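PDB 4KZS: LPP20 lipofamily protein from Helicobacter pylori R046Wa, which is a secreted protein of unknown function, possibly connected with the outer membrane and the Tol-Pal system. Local coordinates for residues S122-K127 with L134-S139; I197-R202 with D252-N257; I215-E218 with D222-N225. All coordinates share one frame; numbering follows the deposited sequence.

Contact 1 lies at the surface in the middle family region, at the connection between helices 103-121 and 135-157, whereas contacts 2 and 3 share the C-terminal region. Contact 2, largely buried, pairs helix 190-200 with helix 252-262 through an alanine methyl on a lysine chain and a tyrosine ring beside an asparagine amide, without a hydrogen bond between its segments. Contact 3 is partly buried and mostly polar: an extended turn-back after strand 214-215, joined by weak backbone bonds and one serine-asparagine bond. These last two touch, since Tyr200 packs on Ile215 and Asn217, and Glu253 probably accepts the backbone N-H of Ser223. Contact 1 stands apart, its centre about 23 Å from that of contact 2.

Contact 1. Residues S122-K127 with L134-S139; sequences STLMPK and LQQSKS
The carboxamide of Gln136 is the one flat side-chain group that carries this contact, and it meets the chain 122-127 with its outer end, not through a stacked face. As modelled, its OE1 stands 2.9 Å from Leu124 O and 3.2 Å from Met125 O. An oxygen facing two carbonyl oxygens is an unlikely choice, and the amide has probably been built turned over; turned back, it could donate to these carbonyls, though the model does not settle which bond would form. The Gln136 side chain also touches Tyr213, in a loop of the C-terminal part. Gln136 gets to the carbonyls by leaving the helix with CG anti to its own N (chi1 173°) and staying extended beyond, which brings CG to 3.4 Å from Leu124 O.

Segment 122-127 belongs to the loop that follows helix 103-121, and 134-139 holds the first turn of helix 135-157, with Leu134 at its N-cap. The contact thus closes the connection between two successive helices of the middle region, consistent with the three-helix bundle of this protein.

Leu124 supplies the apolar half. Its side chain and that of Gln136 run past each other in opposite directions, with the two methyls divided between neighbours: CD2 rests 4.1 Å from Gln136 CG, while CD1 comes to 3.7 Å from Ser139 CB, one turn further along the helix. Leu124 also packs on Met140 and Leu143 of that helix. Ser139 offers Leu124 its CB, while its hydroxyl turns back beside its own backbone N (chi1 -71°) and makes a weak hydrogen bond from OG to Gln135 O, 3.3 Å long. On another side of the same turn, Ser137 OG is hydrogen-bonded to Ala175 O.

Contact 2. Residues I197-R202 with D252-N257; sequences ISAYAR and DEKNKN
Ala199 and Lys254 bring the backbones of the two helices closest, with their CA atoms 5.8 Å apart, an approach that the small alanine permits. Ala199 directs its methyl at the other helix, where CB meets Lys254 CG at 3.3 Å. The lysine starts out extended, CG anti to the backbone N (chi1 180°), then bends at its last two torsions; along the way its CD passes Ser198 OG at 4.2 Å. Its NZ remains 6.7 Å from Arg202 NH1, two like charges near each other but not in contact.

Three residues further along, Asn257 points its amide at Tyr200. Asn257 ND2 lies 3.5 Å from Tyr200 CE2, with the ring and amide planes 77° apart. The approach to the ring is oblique, and no hydrogen bond crosses between the segments.

Arg202 makes a cation-pi interaction with Phe258, the residue after Asn257, and Lys254 also rests on Ala195, one turn back along helix 190-200. Beyond the helix pair, Tyr200 packs on Asn217, Asn225 and Ile215. Helix 190-200 thus packs on helix 252-262 through Ala199 and, through Tyr200, on the end of strand 214-215, an outer strand of the small parallel sheet.

Contact 3. Residues I215-E218 with D222-N225; sequences IKNE and DSAN
Ser223 and Asn217 form the side-chain bond of this contact: Ser223 OG donates to Asn217 OD1 over 3.1 Å. The hydroxyl meets the carbonyl oxygen at a C=O...donor angle of 134°, tilted 24° from the amide plane. OG, anti to the backbone N (chi1 172°), is carried to the asparagine's OD1. The other end of that amide is also occupied, though loosely: Asn217 ND2 gives a weak bond to Ile215 O (3.3 Å) and another to Thr183 O, so both ends of the amide have partners, those of ND2 weak.

The two extended segments run antiparallel, joined by residues 219-221 in the manner of an irregular beta-hairpin at the edge of the parallel sheet, where Ile215 is bonded to Thr183. Glu218 and Ala224 are the hydrogen-bonded pair, both bonds weak: Glu218 N to Ala224 O at 3.3 Å, Ala224 N to Glu218 O at 3.0 Å. Further back, the backbone of Lys216 bonds to Gly226. Between these pairs, CA-H...O contacts run from Asn217 CA to Ala224 O and from Asn225 CA to Lys216 O. Ser223 N probably donates to Glu253 OE2, from helix 252-262.

Contact 1. Residues S122-K127 with L134-S139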
ATOM      1  N   SER A 122       5.519  -6.716 -10.964  1.00 93.31           N
ATOM      2  CA  SER A 122       6.695  -7.205 -11.670  1.00 89.16           C
ATOM      3  C   SER A 122       7.799  -6.154 -11.689  1.00 79.89           C
ATOM      4  O   SER A 122       8.970  -6.493 -11.602  1.00 91.18           O
ATOM      5  CB  SER A 122       6.331  -7.637 -13.075  1.00 96.20           C
ATOM      6  OG  SER A 122       5.672  -6.564 -13.712  1.00114.87           O
ATOM      7  N   THR A 123       7.423  -4.879 -11.736  1.00 78.65           N
ATOM      8  CA  THR A 123       8.399  -3.778 -11.708  1.00 82.50           C
ATOM      9  C   THR A 123       8.859  -3.396 -10.285  1.00 92.94           C
ATOM     10  O   THR A 123       9.478  -2.339 -10.067  1.00 88.43           O
ATOM     11  CB  THR A 123       7.893  -2.521 -12.468  1.00 68.47           C
ATOM     12  OG1 THR A 123       7.191  -1.641 -11.576  1.00 66.69           O
ATOM     13  CG2 THR A 123       7.040  -2.912 -13.677  1.00 59.20           C
ATOM     14  N   LEU A 124       8.554  -4.263  -9.326  1.00 97.92           N
ATOM     15  CA  LEU A 124       8.897  -4.012  -7.939  1.00 95.10           C
ATOM     16  C   LEU A 124       9.719  -5.136  -7.321  1.00106.65           C
ATOM     17  O   LEU A 124      10.281  -4.957  -6.248  1.00113.83           O
ATOM     18  CB  LEU A 124       7.633  -3.778  -7.125  1.00 83.78           C
ATOM     19  CG  LEU A 124       7.147  -2.343  -7.092  1.00 79.67           C
ATOM     20  CD1 LEU A 124       5.852  -2.271  -6.293  1.00 75.97           C
ATOM     21  CD2 LEU A 124       8.223  -1.467  -6.479  1.00 80.86           C
ATOM     22  N   MET A 125       9.802  -6.272  -8.012  1.00105.17           N
ATOM     23  CA  MET A 125      10.500  -7.467  -7.527  1.00114.36           C
ATOM     24  C   MET A 125      12.011  -7.306  -7.257  1.00138.91           C
ATOM     25  O   MET A 125      12.525  -6.190  -7.338  1.00147.54           O
ATOM     26  CB  MET A 125      10.273  -8.570  -8.527  1.00 99.31           C
ATOM     27  CG  MET A 125       8.822  -8.927  -8.633  1.00 98.38           C
ATOM     28  SD  MET A 125       8.689 -10.317  -9.742  1.00128.60           S
ATOM     29  CE  MET A 125       9.103  -9.562 -11.327  1.00124.92           C
ATOM     30  N   PRO A 126      12.726  -8.420  -6.921  1.00148.38           N
ATOM     31  CA  PRO A 126      14.164  -8.402  -6.636  1.00148.13           C
ATOM     32  C   PRO A 126      14.998  -7.367  -7.407  1.00161.74           C
ATOM     33  O   PRO A 126      15.479  -6.402  -6.793  1.00163.57           O
ATOM     34  CB  PRO A 126      14.590  -9.826  -6.996  1.00143.90           C
ATOM     35  CG  PRO A 126      13.410 -10.648  -6.592  1.00138.24           C
ATOM     36  CD  PRO A 126      12.181  -9.769  -6.666  1.00144.96           C
ATOM     37  N   LYS A 127      15.178  -7.572  -8.715  1.00166.73           N
ATOM     38  CA  LYS A 127      15.947  -6.644  -9.578  1.00173.60           C
ATOM     39  C   LYS A 127      17.470  -6.823  -9.413  1.00174.99           C
ATOM     40  O   LYS A 127      17.978  -7.951  -9.439  1.00166.42           O
ATOM     41  CB  LYS A 127      15.565  -5.178  -9.304  1.00174.36           C
ATOM     42  CG  LYS A 127      14.359  -4.668 -10.079  1.00177.65           C
ATOM     43  CD  LYS A 127      13.155  -5.603 -10.030  1.00167.13           C
ATOM     44  CE  LYS A 127      11.894  -4.899 -10.508  1.00149.05           C
ATOM     45  NZ  LYS A 127      12.039  -4.321 -11.870  1.00143.42           N
ATOM     46  N   LEU A 134      12.422  -1.602   2.370  1.00 74.29           N
ATOM     47  CA  LEU A 134      11.424  -0.685   2.897  1.00 84.38           C
ATOM     48  C   LEU A 134      10.449  -0.323   1.798  1.00 93.08           C
ATOM     49  O   LEU A 134       9.772  -1.200   1.306  1.00105.10           O
ATOM     50  CB  LEU A 134      12.040   0.527   3.587  1.00 83.48           C
ATOM     51  CG  LEU A 134      12.783   0.274   4.906  1.00 79.55           C
ATOM     52  CD1 LEU A 134      11.867   0.533   6.097  1.00 73.44           C
ATOM     53  CD2 LEU A 134      13.419  -1.115   4.928  1.00 74.34           C
ATOM     54  N   GLN A 135      10.377   0.952   1.421  1.00102.39           N
ATOM     55  CA  GLN A 135       9.406   1.428   0.427  1.00 91.16           C
ATOM     56  C   GLN A 135       9.108   0.425  -0.707  1.00 78.39           C
ATOM     57  O   GLN A 135       7.948   0.113  -0.981  1.00 84.44           O
ATOM     58  CB  GLN A 135       9.831   2.780  -0.134  1.00 90.46           C
ATOM     59  CG  GLN A 135      10.281   3.832   0.891  1.00 95.54           C
ATOM     60  CD  GLN A 135      10.666   5.135   0.197  1.00 97.10           C
ATOM     61  OE1 GLN A 135      11.354   5.112  -0.830  1.00 92.86           O
ATOM     62  NE2 GLN A 135      10.191   6.271   0.717  1.00 89.49           N
ATOM     63  N   GLN A 136      10.130  -0.114  -1.343  1.00 60.26           N
ATOM     64  CA  GLN A 136       9.884  -1.128  -2.363  1.00 57.49           C
ATOM     65  C   GLN A 136       9.066  -2.346  -1.862  1.00 69.91           C
ATOM     66  O   GLN A 136       8.424  -3.068  -2.624  1.00 81.74           O
ATOM     67  CB  GLN A 136      11.219  -1.577  -2.896  1.00 59.29           C
ATOM     68  CG  GLN A 136      11.147  -2.744  -3.834  1.00 66.91           C
ATOM     69  CD  GLN A 136      12.519  -3.325  -4.071  1.00 81.73           C
ATOM     70  OE1 GLN A 136      12.657  -4.403  -4.674  1.00 84.83           O
ATOM     71  NE2 GLN A 136      13.557  -2.632  -3.561  1.00 81.18           N
ATOM     72  N   SER A 137       9.095  -2.559  -0.559  1.00 70.73           N
ATOM     73  CA  SER A 137       8.370  -3.633   0.095  1.00 60.37           C
ATOM     74  C   SER A 137       6.942  -3.164   0.452  1.00 62.09           C
ATOM     75  O   SER A 137       5.959  -3.804   0.097  1.00 63.59           O
ATOM     76  CB  SER A 137       9.167  -4.021   1.335  1.00 61.64           C
ATOM     77  OG  SER A 137       8.485  -4.933   2.154  1.00 67.12           O
ATOM     78  N   LYS A 138       6.830  -2.037   1.153  1.00 59.98           N
ATOM     79  CA  LYS A 138       5.543  -1.410   1.430  1.00 56.88           C
ATOM     80  C   LYS A 138       4.697  -1.334   0.152  1.00 58.31           C
ATOM     81  O   LYS A 138       3.501  -1.578   0.173  1.00 60.14           O
ATOM     82  CB  LYS A 138       5.759  -0.002   1.969  1.00 51.14           C
ATOM     83  CG  LYS A 138       4.468   0.765   2.265  1.00 59.59           C
ATOM     84  CD  LYS A 138       3.649   0.088   3.365  1.00 70.58           C
ATOM     85  CE  LYS A 138       2.487   0.927   3.882  1.00 70.43           C
ATOM     86  NZ  LYS A 138       2.275   0.532   5.312  1.00 76.11           N
ATOM     87  N   SER A 139       5.332  -1.005  -0.961  1.00 59.05           N
ATOM     88  CA  SER A 139       4.600  -0.893  -2.192  1.00 64.97           C
ATOM     89  C   SER A 139       4.092  -2.261  -2.569  1.00 60.99           C
ATOM     90  O   SER A 139       2.899  -2.406  -2.792  1.00 65.78           O
ATOM     91  CB  SER A 139       5.414  -0.190  -3.302  1.00 76.58           C
ATOM     92  OG  SER A 139       5.564   1.217  -3.018  1.00 66.09           O
TER

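Contact 2. Residues I197-R202 with D252-N257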
ATOM      1  N   ILE A 197      18.855  -2.584  16.834  1.00 68.86           N
ATOM      2  CA  ILE A 197      18.484  -3.802  16.105  1.00 60.26           C
ATOM      3  C   ILE A 197      17.044  -4.223  16.410  1.00 62.74           C
ATOM      4  O   ILE A 197      16.341  -4.673  15.526  1.00 70.55           O
ATOM      5  CB  ILE A 197      19.433  -4.966  16.409  1.00 61.26           C
ATOM      6  CG1 ILE A 197      20.826  -4.663  15.810  1.00 68.55           C
ATOM      7  CG2 ILE A 197      18.879  -6.271  15.862  1.00 57.49           C
ATOM      8  CD1 ILE A 197      21.775  -5.852  15.621  1.00 52.27           C
ATOM      9  N   SER A 198      16.627  -4.047  17.660  1.00 54.29           N
ATOM     10  CA  SER A 198      15.299  -4.306  18.106  1.00 54.09           C
ATOM     11  C   SER A 198      14.259  -3.446  17.414  1.00 67.14           C
ATOM     12  O   SER A 198      13.148  -3.901  17.176  1.00 78.78           O
ATOM     13  CB  SER A 198      15.250  -4.040  19.613  1.00 58.21           C
ATOM     14  OG  SER A 198      13.928  -3.940  20.107  1.00 67.70           O
ATOM     15  N   ALA A 199      14.583  -2.184  17.150  1.00 73.62           N
ATOM     16  CA  ALA A 199      13.626  -1.282  16.521  1.00 72.80           C
ATOM     17  C   ALA A 199      13.665  -1.510  14.996  1.00 67.40           C
ATOM     18  O   ALA A 199      12.649  -1.676  14.327  1.00 64.60           O
ATOM     19  CB  ALA A 199      13.961   0.155  16.887  1.00 73.80           C
ATOM     20  N   TYR A 200      14.871  -1.541  14.467  1.00 60.95           N
ATOM     21  CA  TYR A 200      15.118  -1.955  13.118  1.00 64.01           C
ATOM     22  C   TYR A 200      14.313  -3.203  12.811  1.00 71.46           C
ATOM     23  O   TYR A 200      13.966  -3.431  11.672  1.00 83.39           O
ATOM     24  CB  TYR A 200      16.599  -2.285  12.974  1.00 76.91           C
ATOM     25  CG  TYR A 200      17.484  -1.211  12.362  1.00 94.29           C
ATOM     26  CD1 TYR A 200      17.928  -1.346  11.043  1.00102.18           C
ATOM     27  CD2 TYR A 200      17.923  -0.095  13.098  1.00 86.21           C
ATOM     28  CE1 TYR A 200      18.757  -0.408  10.453  1.00 96.16           C
ATOM     29  CE2 TYR A 200      18.746   0.863  12.507  1.00 95.64           C
ATOM     30  CZ  TYR A 200      19.166   0.685  11.181  1.00103.25           C
ATOM     31  OH  TYR A 200      19.991   1.581  10.532  1.00 98.27           O
ATOM     32  N   ALA A 201      14.015  -4.019  13.823  1.00 74.91           N
ATOM     33  CA  ALA A 201      13.418  -5.349  13.621  1.00 64.68           C
ATOM     34  C   ALA A 201      11.902  -5.322  13.433  1.00 75.34           C
ATOM     35  O   ALA A 201      11.311  -6.280  12.886  1.00 65.53           O
ATOM     36  CB  ALA A 201      13.763  -6.257  14.786  1.00 70.31           C
ATOM     37  N   ARG A 202      11.258  -4.251  13.906  1.00 74.84           N
ATOM     38  CA  ARG A 202       9.800  -4.146  13.739  1.00 73.88           C
ATOM     39  C   ARG A 202       9.434  -3.734  12.294  1.00 66.60           C
ATOM     40  O   ARG A 202       8.263  -3.524  11.954  1.00 73.07           O
ATOM     41  CB  ARG A 202       9.129  -3.302  14.845  1.00 67.51           C
ATOM     42  CG  ARG A 202       9.637  -1.894  14.979  1.00 86.12           C
ATOM     43  CD  ARG A 202       8.957  -1.137  16.125  1.00103.47           C
ATOM     44  NE  ARG A 202       7.484  -1.197  16.108  1.00109.39           N
ATOM     45  CZ  ARG A 202       6.672  -0.618  17.004  1.00112.12           C
ATOM     46  NH1 ARG A 202       7.153   0.101  18.016  1.00111.82           N
ATOM     47  NH2 ARG A 202       5.355  -0.746  16.886  1.00105.74           N
ATOM     48  N   ASP A 252      14.612   6.479  23.591  1.00120.80           N
ATOM     49  CA  ASP A 252      14.017   7.200  22.476  1.00106.27           C
ATOM     50  C   ASP A 252      14.747   7.123  21.163  1.00100.48           C
ATOM     51  O   ASP A 252      14.096   7.238  20.136  1.00 97.82           O
ATOM     52  CB  ASP A 252      13.781   8.670  22.829  1.00120.49           C
ATOM     53  CG  ASP A 252      12.336   8.956  23.178  1.00125.61           C
ATOM     54  OD1 ASP A 252      11.803   8.246  24.059  1.00132.66           O
ATOM     55  OD2 ASP A 252      11.737   9.882  22.571  1.00117.71           O
ATOM     56  N   GLU A 253      16.073   6.956  21.152  1.00100.31           N
ATOM     57  CA  GLU A 253      16.723   6.823  19.847  1.00101.11           C
ATOM     58  C   GLU A 253      16.081   5.659  19.097  1.00111.62           C
ATOM     59  O   GLU A 253      16.133   5.582  17.869  1.00115.30           O
ATOM     60  CB  GLU A 253      18.239   6.652  19.908  1.00104.47           C
ATOM     61  CG  GLU A 253      18.816   6.554  18.488  1.00103.63           C
ATOM     62  CD  GLU A 253      20.329   6.451  18.389  1.00103.27           C
ATOM     63  OE1 GLU A 253      20.956   5.769  19.225  1.00 96.94           O
ATOM     64  OE2 GLU A 253      20.891   7.041  17.440  1.00104.57           O
ATOM     65  N   LYS A 254      15.449   4.777  19.864  1.00122.82           N
ATOM     66  CA  LYS A 254      14.703   3.644  19.331  1.00123.79           C
ATOM     67  C   LYS A 254      13.270   4.092  19.003  1.00112.42           C
ATOM     68  O   LYS A 254      12.859   4.137  17.837  1.00 92.94           O
ATOM     69  CB  LYS A 254      14.732   2.505  20.369  1.00127.02           C
ATOM     70  CG  LYS A 254      14.001   1.225  20.010  1.00128.00           C
ATOM     71  CD  LYS A 254      14.245   0.119  21.032  1.00119.71           C
ATOM     72  CE  LYS A 254      13.706   0.474  22.403  1.00120.86           C
ATOM     73  NZ  LYS A 254      12.266   0.846  22.348  1.00129.57           N
ATOM     74  N   ASN A 255      12.534   4.448  20.050  1.00107.24           N
ATOM     75  CA  ASN A 255      11.160   4.941  19.954  1.00106.63           C
ATOM     76  C   ASN A 255      10.995   5.987  18.838  1.00 99.13           C
ATOM     77  O   ASN A 255       9.919   6.152  18.258  1.00 94.40           O
ATOM     78  CB  ASN A 255      10.742   5.548  21.309  1.00127.37           C
ATOM     79  CG  ASN A 255      11.395   4.853  22.519  1.00147.73           C
ATOM     80  OD1 ASN A 255      11.434   5.413  23.622  1.00135.95           O
ATOM     81  ND2 ASN A 255      11.904   3.638  22.318  1.00160.17           N
ATOM     82  N   LYS A 256      12.079   6.693  18.549  1.00 90.40           N
ATOM     83  CA  LYS A 256      12.080   7.719  17.544  1.00 85.97           C
ATOM     84  C   LYS A 256      12.590   7.139  16.235  1.00 78.38           C
ATOM     85  O   LYS A 256      12.176   7.578  15.165  1.00 74.30           O
ATOM     86  CB  LYS A 256      12.948   8.911  17.984  1.00102.35           C
ATOM     87  CG  LYS A 256      13.032  10.045  16.960  1.00110.63           C
ATOM     88  CD  LYS A 256      14.428  10.659  16.847  1.00110.63           C
ATOM     89  CE  LYS A 256      15.509   9.710  16.321  1.00108.99           C
ATOM     90  NZ  LYS A 256      15.316   9.227  14.931  1.00101.83           N
ATOM     91  N   ASN A 257      13.493   6.166  16.309  1.00 83.07           N
ATOM     92  CA  ASN A 257      14.009   5.556  15.072  1.00 95.99           C
ATOM     93  C   ASN A 257      12.913   4.865  14.245  1.00 96.85           C
ATOM     94  O   ASN A 257      12.890   4.959  13.017  1.00 91.02           O
ATOM     95  CB  ASN A 257      15.152   4.570  15.318  1.00 80.37           C
ATOM     96  CG  ASN A 257      15.790   4.116  14.021  1.00 78.55           C
ATOM     97  OD1 ASN A 257      15.428   4.591  12.946  1.00 70.12           O
ATOM     98  ND2 ASN A 257      16.730   3.189  14.106  1.00 91.05           N
TER

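Contact 3. Residues I215-E218 with D222-N225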
ATOM      1  N   ILE A 215      22.907  -1.810   5.849  1.00 80.20           N
ATOM      2  CA  ILE A 215      22.714  -0.580   6.593  1.00 85.22           C
ATOM      3  C   ILE A 215      23.843  -0.570   7.604  1.00 97.18           C
ATOM      4  O   ILE A 215      23.801  -1.305   8.588  1.00102.36           O
ATOM      5  CB  ILE A 215      21.338  -0.498   7.295  1.00 73.15           C
ATOM      6  CG1 ILE A 215      20.196  -0.671   6.292  1.00 77.93           C
ATOM      7  CG2 ILE A 215      21.178   0.833   7.998  1.00 78.98           C
ATOM      8  CD1 ILE A 215      18.798  -0.661   6.898  1.00 79.91           C
ATOM      9  N   LYS A 216      24.864   0.242   7.317  1.00109.95           N
ATOM     10  CA  LYS A 216      25.973   0.506   8.228  1.00 90.21           C
ATOM     11  C   LYS A 216      25.537   1.451   9.356  1.00 81.27           C
ATOM     12  O   LYS A 216      24.543   2.171   9.273  1.00 70.91           O
ATOM     13  CB  LYS A 216      27.184   1.040   7.457  1.00 92.67           C
ATOM     14  CG  LYS A 216      27.566   0.175   6.251  1.00100.12           C
ATOM     15  CD  LYS A 216      29.014   0.369   5.790  1.00109.48           C
ATOM     16  CE  LYS A 216      29.213  -0.160   4.363  1.00108.87           C
ATOM     17  NZ  LYS A 216      30.635  -0.284   3.926  1.00 98.74           N
ATOM     18  N   ASN A 217      26.250   1.376  10.456  1.00 84.84           N
ATOM     19  CA  ASN A 217      25.937   2.189  11.604  1.00100.22           C
ATOM     20  C   ASN A 217      27.230   2.591  12.278  1.00116.97           C
ATOM     21  O   ASN A 217      28.274   1.940  12.121  1.00108.97           O
ATOM     22  CB  ASN A 217      25.054   1.448  12.612  1.00 86.87           C
ATOM     23  CG  ASN A 217      23.596   1.435  12.219  1.00 89.05           C
ATOM     24  OD1 ASN A 217      22.790   2.222  12.744  1.00 85.58           O
ATOM     25  ND2 ASN A 217      23.229   0.513  11.329  1.00 86.07           N
ATOM     26  N   GLU A 218      27.142   3.677  13.020  1.00127.39           N
ATOM     27  CA  GLU A 218      28.233   4.177  13.788  1.00129.43           C
ATOM     28  C   GLU A 218      27.352   4.857  14.840  1.00125.01           C
ATOM     29  O   GLU A 218      26.341   5.478  14.499  1.00132.86           O
ATOM     30  CB  GLU A 218      29.162   5.129  13.032  1.00 20.00           C
ATOM     31  CG  GLU A 218      30.080   4.441  12.035  1.00 20.00           C
ATOM     32  CD  GLU A 218      30.934   5.423  11.256  1.00 20.00           C
ATOM     33  OE1 GLU A 218      30.679   6.642  11.353  1.00 20.00           O
ATOM     34  OE2 GLU A 218      31.858   4.977  10.544  1.00 20.00           O
ATOM     35  N   ASP A 222      24.489   8.971  19.403  1.00 98.76           N
ATOM     36  CA  ASP A 222      23.327   8.986  18.567  1.00 93.40           C
ATOM     37  C   ASP A 222      23.748   8.625  17.136  1.00108.65           C
ATOM     38  O   ASP A 222      24.745   9.150  16.624  1.00113.05           O
ATOM     39  CB  ASP A 222      22.687  10.357  18.667  1.00 98.00           C
ATOM     40  CG  ASP A 222      22.462  10.792  20.122  1.00 97.75           C
ATOM     41  OD1 ASP A 222      21.715  10.131  20.870  1.00 83.97           O
ATOM     42  OD2 ASP A 222      23.043  11.803  20.521  1.00109.46           O
ATOM     43  N   SER A 223      22.991   7.717  16.503  1.00112.81           N
ATOM     44  CA  SER A 223      23.465   6.959  15.312  1.00104.67           C
ATOM     45  C   SER A 223      23.681   7.734  14.031  1.00 81.06           C
ATOM     46  O   SER A 223      23.340   8.885  13.962  1.00 87.93           O
ATOM     47  CB  SER A 223      22.572   5.755  14.998  1.00105.07           C
ATOM     48  OG  SER A 223      22.967   5.173  13.753  1.00115.31           O
ATOM     49  N   ALA A 224      24.253   7.041  13.042  1.00 72.82           N
ATOM     50  CA  ALA A 224      24.625   7.530  11.718  1.00 81.30           C
ATOM     51  C   ALA A 224      24.530   6.326  10.763  1.00 96.15           C
ATOM     52  O   ALA A 224      25.317   5.364  10.860  1.00 90.15           O
ATOM     53  CB  ALA A 224      26.042   8.114  11.707  1.00 77.75           C
ATOM     54  N   ASN A 225      23.575   6.388   9.830  1.00 95.87           N
ATOM     55  CA  ASN A 225      23.083   5.185   9.158  1.00 86.33           C
ATOM     56  C   ASN A 225      23.225   5.162   7.657  1.00 81.05           C
ATOM     57  O   ASN A 225      22.743   6.050   7.004  1.00 97.87           O
ATOM     58  CB  ASN A 225      21.604   5.004   9.493  1.00 87.71           C
ATOM     59  CG  ASN A 225      21.191   5.725  10.775  1.00 93.75           C
ATOM     60  OD1 ASN A 225      21.521   6.876  10.984  1.00 96.22           O
ATOM     61  ND2 ASN A 225      20.465   5.042  11.630  1.00 96.72           N
TER